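Local coordinates for protein 2,5-dihydroxypyridine 5,6-dioxygenase (Pseudomonas putida KT2440, PDB 7CUP) that catalyses the iron-dependent oxidative ring opening of 2,5-dihydroxypyridine between carbons 5 and 6, yielding N-formylmaleamate in aerobic nicotinate degradation, at residues A[9-14]-A[131-136]; A[28-33]-A[89-94]; A[37-42]-A[98-103]; A[143-148]-A[268-273]. All coordinates share one frame; numbering follows the deposited sequence.

Overall arrangement
Contacts 2 and 3 share one parallel sheet, whose neighbouring strands 26-31 and 96-99 they reach; their centres are 10 Å apart, and their segments alternate along the chain. Contact 1 lies 15 Å from contact 3, centre to centre, and is joined to it through Phe12 CZ, 3.4 Å from Thr39 CG2. Contact 4 belongs to a different part of the fold, its centre 30 Å from that of contact 2 and 19 Å from that of contact 1. A probable hydrogen bond, Leu133 O to Arg273 NH2 at 2.7 Å, joins contacts 1 and 4. Contact 4 comes nearest the iron site, the Trp268 side chain being about 14 Å from the metal.

Contact 1 (A[9-14]-A[131-136]); sequences TQMFEH and RMLPTE
His14 and Met11, one turn apart on helix 5-18, meet Leu133 and Pro134 in the connector between helices 126-131 and 136-151. The arrangement is a helix packed against the short connector between two successive helices, and it illustrates how one directional bond can be set beside an apolar contact. With CG of His14 anti to its backbone N (chi1 169°), the imidazole is carried outward from the helix to the connector. There its edge is turned to the backbone of Pro134: NE2 donates to Pro134 O at 2.9 Å, and the bond is nearly straight, 165° at the hydrogen. The carbonyl oxygen lies practically in the ring plane, and NE2 sits nearly in line with the C=O bond. NE2 carries a proton in this bond, which limits how far the ring can turn without losing its partner.

Leu133 lies next to the bond. Its CG approaches CD2 of His14 to 3.8 Å obliquely. The two methyls divide the work, CD2 staying by the imidazole at 3.9 Å from His14 CD2 while CD1 reaches back to Met11. Leu133 also touches Val15 and Trp190. Further along the connector, Thr135 OG1 caps helix 136-151 by bonding Asp138 N. The bend of Met11 is at chi3 (57°); it is the inner atoms CB and CG that touch, with Met11 CG 3.9 Å from Leu133 CD1.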
loop_
_atom_site.group_PDB
_atom_site.type_symbol
_atom_site.label_atom_id
_atom_site.label_comp_id
_atom_site.label_asym_id
_atom_site.label_seq_id
_atom_site.Cartn_x
_atom_site.Cartn_y
_atom_site.Cartn_z
ATOM N N THR A 9 -17.913 9.883 -4.597
ATOM C CA THR A 9 -18.619 10.176 -3.333
ATOM C C THR A 9 -19.923 10.902 -3.663
ATOM O O THR A 9 -20.958 10.507 -3.135
ATOM C CB THR A 9 -17.721 11.001 -2.411
ATOM O OG1 THR A 9 -16.644 10.130 -2.119
ATOM C CG2 THR A 9 -18.403 11.440 -1.141
ATOM N N GLN A 10 -19.898 11.914 -4.523
ATOM C CA GLN A 10 -21.145 12.667 -4.894
ATOM C C GLN A 10 -22.163 11.736 -5.544
ATOM O O GLN A 10 -23.377 11.902 -5.268
ATOM C CB GLN A 10 -20.917 13.818 -5.867
ATOM C CG GLN A 10 -20.530 15.096 -5.161
ATOM C CD GLN A 10 -20.018 16.104 -6.152
ATOM O OE1 GLN A 10 -20.530 16.193 -7.272
ATOM N NE2 GLN A 10 -18.992 16.845 -5.749
ATOM N N MET A 11 -21.700 10.818 -6.385
ATOM C CA MET A 11 -22.608 9.833 -7.028
ATOM C C MET A 11 -23.262 9.010 -5.917
ATOM O O MET A 11 -24.490 8.784 -6.001
ATOM C CB MET A 11 -21.884 8.915 -8.017
ATOM C CG MET A 11 -21.528 9.616 -9.348
ATOM S SD MET A 11 -20.118 8.877 -10.189
ATOM C CE MET A 11 -20.678 7.190 -10.351
ATOM N N PHE A 12 -22.484 8.539 -4.939
ATOM C CA PHE A 12 -23.040 7.679 -3.864
ATOM C C PHE A 12 -23.999 8.503 -2.995
ATOM O O PHE A 12 -25.047 7.963 -2.550
ATOM C CB PHE A 12 -21.964 6.980 -3.036
ATOM C CG PHE A 12 -21.642 5.587 -3.522
ATOM C CD1 PHE A 12 -20.726 5.379 -4.545
ATOM C CD2 PHE A 12 -22.291 4.483 -2.991
ATOM C CE1 PHE A 12 -20.444 4.094 -4.988
ATOM C CE2 PHE A 12 -22.014 3.199 -3.444
ATOM C CZ PHE A 12 -21.079 3.007 -4.431
ATOM N N GLU A 13 -23.728 9.787 -2.774
ATOM C CA GLU A 13 -24.712 10.651 -2.068
ATOM C C GLU A 13 -26.028 10.661 -2.853
ATOM O O GLU A 13 -27.085 10.508 -2.211
ATOM C CB GLU A 13 -24.220 12.080 -1.877
ATOM C CG GLU A 13 -23.054 12.137 -0.935
ATOM C CD GLU A 13 -22.425 13.510 -0.846
ATOM O OE1 GLU A 13 -23.130 14.421 -0.357
ATOM O OE2 GLU A 13 -21.221 13.641 -1.219
ATOM N N HIS A 14 -25.978 10.862 -4.172
ATOM C CA HIS A 14 -27.186 10.901 -5.041
ATOM C C HIS A 14 -27.986 9.596 -4.914
ATOM O O HIS A 14 -29.200 9.645 -4.592
ATOM C CB HIS A 14 -26.803 11.217 -6.489
ATOM C CG HIS A 14 -27.928 11.010 -7.450
ATOM N ND1 HIS A 14 -28.884 11.973 -7.675
ATOM C CD2 HIS A 14 -28.227 9.982 -8.268
ATOM C CE1 HIS A 14 -29.743 11.542 -8.571
ATOM N NE2 HIS A 14 -29.362 10.319 -8.957
ATOM N N ARG A 131 -22.167 6.481 -15.961
ATOM C CA ARG A 131 -22.877 6.506 -17.262
ATOM C C ARG A 131 -24.340 6.075 -17.067
ATOM O O ARG A 131 -25.167 6.570 -17.811
ATOM C CB ARG A 131 -22.158 5.608 -18.275
ATOM C CG ARG A 131 -22.793 5.581 -19.660
ATOM C CD ARG A 131 -21.874 4.986 -20.713
ATOM N NE ARG A 131 -21.209 3.726 -20.355
ATOM C CZ ARG A 131 -21.752 2.524 -20.450
ATOM N NH1 ARG A 131 -23.020 2.386 -20.808
ATOM N NH2 ARG A 131 -21.039 1.463 -20.136
ATOM N N MET A 132 -24.637 5.136 -16.150
ATOM C CA MET A 132 -26.031 4.723 -15.845
ATOM C C MET A 132 -26.413 5.149 -14.411
ATOM O O MET A 132 -27.080 4.400 -13.726
ATOM C CB MET A 132 -26.207 3.221 -16.081
ATOM C CG MET A 132 -26.048 2.886 -17.524
ATOM S SD MET A 132 -26.073 1.153 -17.886
ATOM C CE MET A 132 -24.364 0.691 -17.568
ATOM N N LEU A 133 -26.009 6.337 -13.990
ATOM C CA LEU A 133 -26.406 6.905 -12.671
ATOM C C LEU A 133 -27.931 6.923 -12.587
ATOM O O LEU A 133 -28.597 7.442 -13.486
ATOM C CB LEU A 133 -25.857 8.322 -12.560
ATOM C CG LEU A 133 -26.051 8.970 -11.198
ATOM C CD1 LEU A 133 -25.165 8.305 -10.157
ATOM C CD2 LEU A 133 -25.769 10.457 -11.302
ATOM N N PRO A 134 -28.526 6.282 -11.566
ATOM C CA PRO A 134 -29.980 6.115 -11.527
ATOM C C PRO A 134 -30.787 7.430 -11.424
ATOM O O PRO A 134 -30.306 8.413 -10.863
ATOM C CB PRO A 134 -30.205 5.215 -10.307
ATOM C CG PRO A 134 -28.886 4.520 -10.099
ATOM C CD PRO A 134 -27.839 5.523 -10.515
ATOM N N THR A 135 -31.993 7.415 -12.015
ATOM C CA THR A 135 -32.974 8.540 -12.066
ATOM C C THR A 135 -34.346 8.050 -11.585
ATOM O O THR A 135 -34.674 6.877 -11.792
ATOM C CB THR A 135 -33.066 9.160 -13.470
ATOM O OG1 THR A 135 -33.573 8.204 -14.405
ATOM C CG2 THR A 135 -31.746 9.727 -13.948
ATOM N N GLU A 136 -35.098 8.923 -10.921
ATOM C CA GLU A 136 -36.545 8.728 -10.621
ATOM C C GLU A 136 -37.282 8.375 -11.919
ATOM O O GLU A 136 -38.155 7.526 -11.887
ATOM C CB GLU A 136 -37.094 9.991 -9.957
ATOM C CG GLU A 136 -36.289 10.393 -8.727
ATOM C CD GLU A 136 -36.968 11.238 -7.655
ATOM O OE1 GLU A 136 -37.946 10.768 -7.069
ATOM O OE2 GLU A 136 -36.465 12.332 -7.365
#

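Contact 2 (A[28-33]-A[89-94]); sequences AVLKSH and RALEAA
Leu91, Ala28 and Leu30 account for most of the surface buried here, where helix 85-92 rides over strand 26-31. The principle illustrated is the beta-alpha-beta crossover: the chain leaves strand 53-58, passes through this helix and returns as parallel strand 96-99, with strand 26-31 lying between the two. Residues 28 and 30 both direct their side chains to the helix, whereas Val29, between them, faces helix 37-49 on the opposite side of the sheet.

Leu91 leaves the helix at a slant, but its fork bends back to the strand and straddles two positions. CD1 meets Leu30 CD2 at 4.0 Å, and CD2 lies 4.3 Å from Ala28 CB. Leu30 points toward the helix, with CG beside its carbonyl carbon (chi1 175°), and the two leucines cross at about a right angle. Val97 lies against both of them.

Ala28 has its closer partner in Ala94, at the far end of segment 89-94, with their CB atoms 3.7 Å apart. So short a pair of side chains lets the two backbones come near, CA to CA 5.7 Å, and Tyr55 covers both alanines. No hydrogen bond or charge crosses between the segments, so the interface is held by dispersion and the exclusion of water, and its specificity rests on the fit of shapes.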
loop_
_atom_site.group_PDB
_atom_site.type_symbol
_atom_site.label_atom_id
_atom_site.label_comp_id
_atom_site.label_asym_id
_atom_site.label_seq_id
_atom_site.Cartn_x
_atom_site.Cartn_y
_atom_site.Cartn_z
ATOM N N ALA A 28 -24.864 -0.284 6.321
ATOM C CA ALA A 28 -23.736 -1.230 6.353
ATOM C C ALA A 28 -23.173 -1.349 4.938
ATOM O O ALA A 28 -23.944 -1.617 3.988
ATOM C CB ALA A 28 -24.203 -2.555 6.895
ATOM N N VAL A 29 -21.867 -1.150 4.815
ATOM C CA VAL A 29 -21.116 -1.351 3.550
ATOM C C VAL A 29 -20.449 -2.720 3.651
ATOM O O VAL A 29 -19.551 -2.892 4.492
ATOM C CB VAL A 29 -20.117 -0.224 3.244
ATOM C CG1 VAL A 29 -19.438 -0.487 1.906
ATOM C CG2 VAL A 29 -20.799 1.129 3.240
ATOM N N LEU A 30 -20.982 -3.676 2.890
ATOM C CA LEU A 30 -20.522 -5.086 2.869
ATOM C C LEU A 30 -19.404 -5.230 1.839
ATOM O O LEU A 30 -19.581 -4.799 0.667
ATOM C CB LEU A 30 -21.692 -5.982 2.510
ATOM C CG LEU A 30 -21.306 -7.443 2.338
ATOM C CD1 LEU A 30 -20.692 -8.020 3.617
ATOM C CD2 LEU A 30 -22.511 -8.228 1.880
ATOM N N LYS A 31 -18.282 -5.779 2.261
ATOM C CA LYS A 31 -17.120 -5.946 1.350
ATOM C C LYS A 31 -16.404 -7.261 1.641
ATOM O O LYS A 31 -16.635 -7.845 2.705
ATOM C CB LYS A 31 -16.137 -4.777 1.509
ATOM C CG LYS A 31 -15.585 -4.604 2.912
ATOM C CD LYS A 31 -14.542 -3.525 3.000
ATOM C CE LYS A 31 -13.868 -3.466 4.346
ATOM N NZ LYS A 31 -12.722 -2.537 4.285
ATOM N N SER A 32 -15.535 -7.661 0.714
ATOM C CA SER A 32 -14.580 -8.790 0.852
ATOM C C SER A 32 -13.231 -8.346 0.277
ATOM O O SER A 32 -13.127 -7.183 -0.076
ATOM C CB SER A 32 -15.134 -10.040 0.184
ATOM O OG SER A 32 -14.363 -11.184 0.541
ATOM N N HIS A 33 -12.213 -9.211 0.217
ATOM C CA HIS A 33 -10.837 -8.753 -0.143
ATOM C C HIS A 33 -10.800 -8.225 -1.591
ATOM O O HIS A 33 -9.994 -7.359 -1.893
ATOM C CB HIS A 33 -9.816 -9.871 0.047
ATOM C CG HIS A 33 -9.839 -10.872 -1.053
ATOM N ND1 HIS A 33 -10.532 -12.069 -0.932
ATOM C CD2 HIS A 33 -9.260 -10.880 -2.272
ATOM C CE1 HIS A 33 -10.380 -12.755 -2.060
ATOM N NE2 HIS A 33 -9.621 -12.044 -2.895
ATOM N N ARG A 89 -26.996 -11.315 10.669
ATOM C CA ARG A 89 -27.643 -10.388 11.649
ATOM C C ARG A 89 -26.930 -9.027 11.638
ATOM O O ARG A 89 -27.543 -8.022 12.006
ATOM C CB ARG A 89 -27.636 -10.964 13.075
ATOM C CG ARG A 89 -28.477 -12.218 13.278
ATOM C CD ARG A 89 -29.905 -11.805 13.498
ATOM N NE ARG A 89 -30.904 -12.857 13.614
ATOM C CZ ARG A 89 -31.148 -13.567 14.707
ATOM N NH1 ARG A 89 -30.408 -13.441 15.792
ATOM N NH2 ARG A 89 -32.114 -14.454 14.702
ATOM N N ALA A 90 -25.640 -8.995 11.312
ATOM C CA ALA A 90 -24.857 -7.740 11.279
ATOM C C ALA A 90 -25.366 -6.873 10.131
ATOM O O ALA A 90 -25.416 -5.633 10.277
ATOM C CB ALA A 90 -23.376 -8.039 11.177
ATOM N N LEU A 91 -25.838 -7.499 9.066
ATOM C CA LEU A 91 -26.440 -6.792 7.907
ATOM C C LEU A 91 -27.908 -6.453 8.199
ATOM O O LEU A 91 -28.322 -5.342 7.856
ATOM C CB LEU A 91 -26.294 -7.680 6.675
ATOM C CG LEU A 91 -24.849 -7.998 6.296
ATOM C CD1 LEU A 91 -24.803 -8.947 5.116
ATOM C CD2 LEU A 91 -24.063 -6.738 5.964
ATOM N N GLU A 92 -28.663 -7.371 8.810
ATOM C CA GLU A 92 -30.081 -7.136 9.230
ATOM C C GLU A 92 -30.202 -5.940 10.177
ATOM O O GLU A 92 -31.271 -5.296 10.192
ATOM C CB GLU A 92 -30.638 -8.389 9.901
ATOM C CG GLU A 92 -30.899 -9.468 8.900
ATOM C CD GLU A 92 -31.434 -10.753 9.499
ATOM O OE1 GLU A 92 -31.593 -10.843 10.725
ATOM O OE2 GLU A 92 -31.713 -11.643 8.720
ATOM N N ALA A 93 -29.150 -5.658 10.940
ATOM C CA ALA A 93 -29.081 -4.491 11.855
ATOM C C ALA A 93 -29.248 -3.194 11.078
ATOM O O ALA A 93 -29.784 -2.255 11.652
ATOM C CB ALA A 93 -27.780 -4.490 12.631
ATOM N N ALA A 94 -28.775 -3.132 9.829
ATOM C CA ALA A 94 -28.751 -1.902 9.007
ATOM C C ALA A 94 -30.132 -1.627 8.406
ATOM O O ALA A 94 -30.883 -2.586 8.134
ATOM C CB ALA A 94 -27.719 -2.046 7.910
#

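Contact 3 (A[37-42]-A[98-103]); sequences PRTVNA and VDTMML
Val40, on the first turns of helix 37-49, presses CG2 against the side chain of Thr100, just beyond the end of strand 96-99. Within this alpha/beta domain the helix links strands 26-31 and 53-58 and packs on one face of the parallel sheet, so the contact is a small example of a helix touching a neighbouring strand end. The tight part is one approach, Val40 CG2 to Thr100 OG1 at 3.7 Å, with the two side chains at about a right angle. Thr100 holds its hydroxyl between the backbone N and the carbonyl carbon (chi1 70°), and OG1 is hydrogen-bonded to Leu30 O, so the valine methyl meets an oxygen already engaged in tying two strands together. The looser part lies beside it. There Thr39 CG2 only comes within 4.4 Å of Thr100 CG2, methyl to methyl, with Phe12 of helix 5-18 packed on Thr39. Pro37 and Asn41 lie on the exposed side of the same helix.

Beyond Thr100 the chain turns sharply, and Asp99 organises the turn. Its OD1 accepts from Met101 N at 2.8 Å, nearly along the C-O axis, which makes an Asx turn; the bond from Met102 N, also 2.8 Å but 30° out of the carboxylate plane, adds the i+3 contact of an Asx motif. Both donors approach from the same face. The syn lone pair of OD2 takes Leu103 N, again at 2.8 Å. Three amides thus grip one buried carboxylate and fix its rotation. Such a cluster of N-H groups would be expected to stabilise the ionised acid, while the contact with the helix remains almost purely van der Waals.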
loop_
_atom_site.group_PDB
_atom_site.type_symbol
_atom_site.label_atom_id
_atom_site.label_comp_id
_atom_site.label_asym_id
_atom_site.label_seq_id
_atom_site.Cartn_x
_atom_site.Cartn_y
_atom_site.Cartn_z
ATOM N N PRO A 37 -11.753 -0.727 -3.336
ATOM C CA PRO A 37 -11.618 0.128 -2.163
ATOM C C PRO A 37 -12.136 1.555 -2.386
ATOM O O PRO A 37 -12.652 2.149 -1.441
ATOM C CB PRO A 37 -10.106 0.130 -1.852
ATOM C CG PRO A 37 -9.463 -0.358 -3.109
ATOM C CD PRO A 37 -10.462 -1.321 -3.717
ATOM N N ARG A 38 -12.047 2.066 -3.604
ATOM C CA ARG A 38 -12.537 3.444 -3.907
ATOM C C ARG A 38 -14.058 3.500 -3.719
ATOM O O ARG A 38 -14.536 4.487 -3.162
ATOM C CB ARG A 38 -12.112 3.826 -5.314
ATOM C CG ARG A 38 -10.605 3.876 -5.440
ATOM C CD ARG A 38 -10.171 4.217 -6.834
ATOM N NE ARG A 38 -10.508 5.602 -7.104
ATOM C CZ ARG A 38 -11.272 5.991 -8.114
ATOM N NH1 ARG A 38 -11.723 5.084 -8.967
ATOM N NH2 ARG A 38 -11.552 7.282 -8.281
ATOM N N THR A 39 -14.774 2.449 -4.140
ATOM C CA THR A 39 -16.253 2.326 -4.022
ATOM C C THR A 39 -16.668 2.161 -2.543
ATOM O O THR A 39 -17.603 2.870 -2.103
ATOM C CB THR A 39 -16.785 1.246 -4.984
ATOM O OG1 THR A 39 -16.430 1.596 -6.325
ATOM C CG2 THR A 39 -18.286 1.170 -4.984
ATOM N N VAL A 40 -16.047 1.242 -1.804
ATOM C CA VAL A 40 -16.227 1.115 -0.329
ATOM C C VAL A 40 -16.042 2.490 0.335
ATOM O O VAL A 40 -16.921 2.895 1.136
ATOM C CB VAL A 40 -15.233 0.092 0.230
ATOM C CG1 VAL A 40 -15.217 0.064 1.739
ATOM C CG2 VAL A 40 -15.483 -1.295 -0.333
ATOM N N ASN A 41 -14.955 3.200 0.047
ATOM C CA ASN A 41 -14.645 4.508 0.712
ATOM C C ASN A 41 -15.716 5.549 0.364
ATOM O O ASN A 41 -16.213 6.190 1.292
ATOM C CB ASN A 41 -13.258 5.059 0.375
ATOM C CG ASN A 41 -12.148 4.196 0.956
ATOM O OD1 ASN A 41 -12.374 3.411 1.903
ATOM N ND2 ASN A 41 -10.955 4.320 0.374
ATOM N N ALA A 42 -16.113 5.631 -0.903
ATOM C CA ALA A 42 -17.146 6.584 -1.385
ATOM C C ALA A 42 -18.510 6.311 -0.715
ATOM O O ALA A 42 -19.219 7.287 -0.389
ATOM C CB ALA A 42 -17.261 6.527 -2.871
ATOM N N VAL A 98 -25.067 -1.578 1.392
ATOM C CA VAL A 98 -24.379 -1.402 0.081
ATOM C C VAL A 98 -23.526 -2.641 -0.122
ATOM O O VAL A 98 -22.551 -2.793 0.584
ATOM C CB VAL A 98 -23.499 -0.151 0.031
ATOM C CG1 VAL A 98 -22.817 -0.059 -1.310
ATOM C CG2 VAL A 98 -24.311 1.096 0.331
ATOM N N ASP A 99 -23.888 -3.498 -1.052
ATOM C CA ASP A 99 -23.124 -4.737 -1.311
ATOM C C ASP A 99 -22.084 -4.459 -2.407
ATOM O O ASP A 99 -22.449 -4.271 -3.572
ATOM C CB ASP A 99 -24.132 -5.845 -1.615
ATOM C CG ASP A 99 -23.502 -7.158 -2.014
ATOM O OD1 ASP A 99 -22.253 -7.258 -1.898
ATOM O OD2 ASP A 99 -24.262 -8.031 -2.485
ATOM N N THR A 100 -20.806 -4.462 -2.039
ATOM C CA THR A 100 -19.656 -4.361 -2.972
ATOM C C THR A 100 -18.966 -5.714 -3.123
ATOM O O THR A 100 -17.848 -5.728 -3.662
ATOM C CB THR A 100 -18.647 -3.323 -2.475
ATOM O OG1 THR A 100 -17.981 -3.786 -1.292
ATOM C CG2 THR A 100 -19.294 -1.997 -2.162
ATOM N N MET A 101 -19.590 -6.825 -2.724
ATOM C CA MET A 101 -18.956 -8.172 -2.853
ATOM C C MET A 101 -19.838 -9.157 -3.647
ATOM O O MET A 101 -19.316 -10.251 -3.947
ATOM C CB MET A 101 -18.605 -8.774 -1.486
ATOM C CG MET A 101 -19.768 -9.343 -0.724
ATOM S SD MET A 101 -19.230 -10.198 0.798
ATOM C CE MET A 101 -18.920 -11.840 0.189
ATOM N N MET A 102 -21.104 -8.815 -3.941
ATOM C CA MET A 102 -22.006 -9.579 -4.850
ATOM C C MET A 102 -22.500 -10.812 -4.105
ATOM O O MET A 102 -22.074 -11.912 -4.449
ATOM C CB MET A 102 -21.272 -10.026 -6.117
ATOM C CG MET A 102 -21.741 -9.369 -7.371
ATOM S SD MET A 102 -23.271 -10.086 -7.927
ATOM C CE MET A 102 -22.652 -11.540 -8.760
ATOM N N LEU A 103 -23.303 -10.599 -3.070
ATOM C CA LEU A 103 -24.053 -11.664 -2.378
ATOM C C LEU A 103 -25.070 -12.174 -3.381
ATOM O O LEU A 103 -26.001 -11.426 -3.680
ATOM C CB LEU A 103 -24.816 -11.108 -1.173
ATOM C CG LEU A 103 -24.037 -10.905 0.110
ATOM C CD1 LEU A 103 -25.016 -10.490 1.187
ATOM C CD2 LEU A 103 -23.266 -12.153 0.517
#

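Contact 4 (A[143-148]-A[268-273]); sequences LAAETL and WGLQPR
Ala145, on the inner side of helix 136-151, is touched by Trp268, near the end of strand 263-269, and by Leu270 just after it. Its CB stands 3.5 Å from Leu270 CD1, tighter than usual for two carbons, and 3.9 Å from Trp268 CZ2. As an example of a small residue admitting large ones, the single methyl is met by an indole and an isobutyl group together. It approaches the indole obliquely, at the benzo ring. With CG of Trp268 set between its backbone N and carbonyl carbon (chi1 70°), the ring system swings out to reach the helix.

In the next shell, Leu195 of strand 194-197 packs against all three of these residues. The backbone beyond is held by polar groups: Leu270 O receives Arg141 NH2 from the same helix, and Gln271 OE1 accepts Arg273 N at 3.1 Å on an in-plane lone pair. Gln271 NE2 and Arg273 both reach Asp138, near the start of that helix.

Trp268 lies three residues after the iron ligand His265 on the same strand, their side chains about 10 Å apart. The contact thus lies where helix 136-151 covers the end of strand 263-269, with strands 327-330 and 333-337 packed on the indole.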
loop_
_atom_site.group_PDB
_atom_site.type_symbol
_atom_site.label_atom_id
_atom_site.label_comp_id
_atom_site.label_asym_id
_atom_site.label_seq_id
_atom_site.Cartn_x
_atom_site.Cartn_y
_atom_site.Cartn_z
ATOM N N LEU A 143 -41.628 0.764 -13.730
ATOM C CA LEU A 143 -42.894 0.442 -13.018
ATOM C C LEU A 143 -44.069 0.454 -14.014
ATOM O O LEU A 143 -44.953 -0.413 -13.865
ATOM C CB LEU A 143 -43.137 1.471 -11.921
ATOM C CG LEU A 143 -42.198 1.432 -10.726
ATOM C CD1 LEU A 143 -42.849 2.176 -9.572
ATOM C CD2 LEU A 143 -41.828 0.007 -10.332
ATOM N N ALA A 144 -44.089 1.394 -14.971
ATOM C CA ALA A 144 -45.083 1.429 -16.075
ATOM C C ALA A 144 -45.021 0.110 -16.866
ATOM O O ALA A 144 -46.087 -0.493 -17.164
ATOM C CB ALA A 144 -44.856 2.628 -16.953
ATOM N N ALA A 145 -43.826 -0.392 -17.167
ATOM C CA ALA A 145 -43.665 -1.693 -17.862
ATOM C C ALA A 145 -44.178 -2.802 -16.953
ATOM O O ALA A 145 -44.816 -3.747 -17.461
ATOM C CB ALA A 145 -42.229 -1.947 -18.252
ATOM N N GLU A 146 -43.893 -2.694 -15.660
ATOM C CA GLU A 146 -44.251 -3.730 -14.668
ATOM C C GLU A 146 -45.776 -3.892 -14.626
ATOM O O GLU A 146 -46.213 -5.046 -14.500
ATOM C CB GLU A 146 -43.702 -3.395 -13.282
ATOM C CG GLU A 146 -44.011 -4.462 -12.224
ATOM C CD GLU A 146 -43.748 -4.030 -10.786
ATOM O OE1 GLU A 146 -43.727 -2.808 -10.543
ATOM O OE2 GLU A 146 -43.554 -4.909 -9.914
ATOM N N THR A 147 -46.551 -2.808 -14.707
ATOM C CA THR A 147 -48.040 -2.855 -14.554
ATOM C C THR A 147 -48.627 -3.722 -15.693
ATOM O O THR A 147 -49.530 -4.542 -15.400
ATOM C CB THR A 147 -48.670 -1.456 -14.414
ATOM O OG1 THR A 147 -48.486 -0.719 -15.619
ATOM C CG2 THR A 147 -48.127 -0.631 -13.267
ATOM N N LEU A 148 -48.091 -3.608 -16.916
ATOM C CA LEU A 148 -48.414 -4.492 -18.070
ATOM C C LEU A 148 -47.956 -5.920 -17.788
ATOM O O LEU A 148 -48.767 -6.843 -17.902
ATOM C CB LEU A 148 -47.738 -3.966 -19.342
ATOM C CG LEU A 148 -48.585 -3.052 -20.219
ATOM C CD1 LEU A 148 -47.779 -2.540 -21.398
ATOM C CD2 LEU A 148 -49.829 -3.776 -20.728
ATOM N N TRP A 268 -37.368 -7.795 -20.626
ATOM C CA TRP A 268 -36.845 -6.857 -21.642
ATOM C C TRP A 268 -36.197 -5.648 -20.968
ATOM O O TRP A 268 -36.463 -5.406 -19.785
ATOM C CB TRP A 268 -37.934 -6.506 -22.667
ATOM C CG TRP A 268 -39.069 -5.653 -22.198
ATOM C CD1 TRP A 268 -39.189 -4.310 -22.366
ATOM C CD2 TRP A 268 -40.270 -6.075 -21.524
ATOM N NE1 TRP A 268 -40.356 -3.861 -21.812
ATOM C CE2 TRP A 268 -41.052 -4.922 -21.313
ATOM C CE3 TRP A 268 -40.763 -7.307 -21.096
ATOM C CZ2 TRP A 268 -42.305 -4.959 -20.702
ATOM C CZ3 TRP A 268 -41.985 -7.344 -20.456
ATOM C CH2 TRP A 268 -42.746 -6.187 -20.272
ATOM N N GLY A 269 -35.341 -4.970 -21.723
ATOM C CA GLY A 269 -34.462 -3.908 -21.232
ATOM C C GLY A 269 -35.082 -2.572 -21.458
ATOM O O GLY A 269 -35.710 -2.402 -22.526
ATOM N N LEU A 270 -34.906 -1.659 -20.506
ATOM C CA LEU A 270 -35.507 -0.302 -20.535
ATOM C C LEU A 270 -34.441 0.746 -20.243
ATOM O O LEU A 270 -34.819 1.877 -19.879
ATOM C CB LEU A 270 -36.654 -0.259 -19.519
ATOM C CG LEU A 270 -37.928 -1.000 -19.957
ATOM C CD1 LEU A 270 -38.935 -1.085 -18.826
ATOM C CD2 LEU A 270 -38.561 -0.350 -21.177
ATOM N N GLN A 271 -33.164 0.418 -20.450
ATOM C CA GLN A 271 -32.034 1.337 -20.122
ATOM C C GLN A 271 -31.365 1.874 -21.395
ATOM O O GLN A 271 -30.438 1.283 -21.943
ATOM C CB GLN A 271 -31.034 0.623 -19.196
ATOM C CG GLN A 271 -29.944 1.528 -18.646
ATOM C CD GLN A 271 -30.458 2.852 -18.140
ATOM O OE1 GLN A 271 -30.520 3.839 -18.868
ATOM N NE2 GLN A 271 -30.766 2.881 -16.853
ATOM N N PRO A 272 -31.769 3.063 -21.881
ATOM C CA PRO A 272 -31.172 3.618 -23.090
ATOM C C PRO A 272 -29.730 4.110 -22.892
ATOM O O PRO A 272 -29.027 4.278 -23.875
ATOM C CB PRO A 272 -32.123 4.769 -23.429
ATOM C CG PRO A 272 -32.625 5.226 -22.085
ATOM C CD PRO A 272 -32.785 3.947 -21.289
ATOM N N ARG A 273 -29.295 4.318 -21.651
ATOM C CA ARG A 273 -27.888 4.713 -21.364
ATOM C C ARG A 273 -26.974 3.476 -21.363
ATOM O O ARG A 273 -25.736 3.659 -21.411
ATOM C CB ARG A 273 -27.846 5.529 -20.071
ATOM C CG ARG A 273 -28.527 6.883 -20.215
ATOM C CD ARG A 273 -28.447 7.735 -18.944
ATOM N NE ARG A 273 -29.284 7.173 -17.892
ATOM C CZ ARG A 273 -29.094 7.311 -16.582
ATOM N NH1 ARG A 273 -28.072 8.004 -16.105
ATOM N NH2 ARG A 273 -29.936 6.736 -15.742
#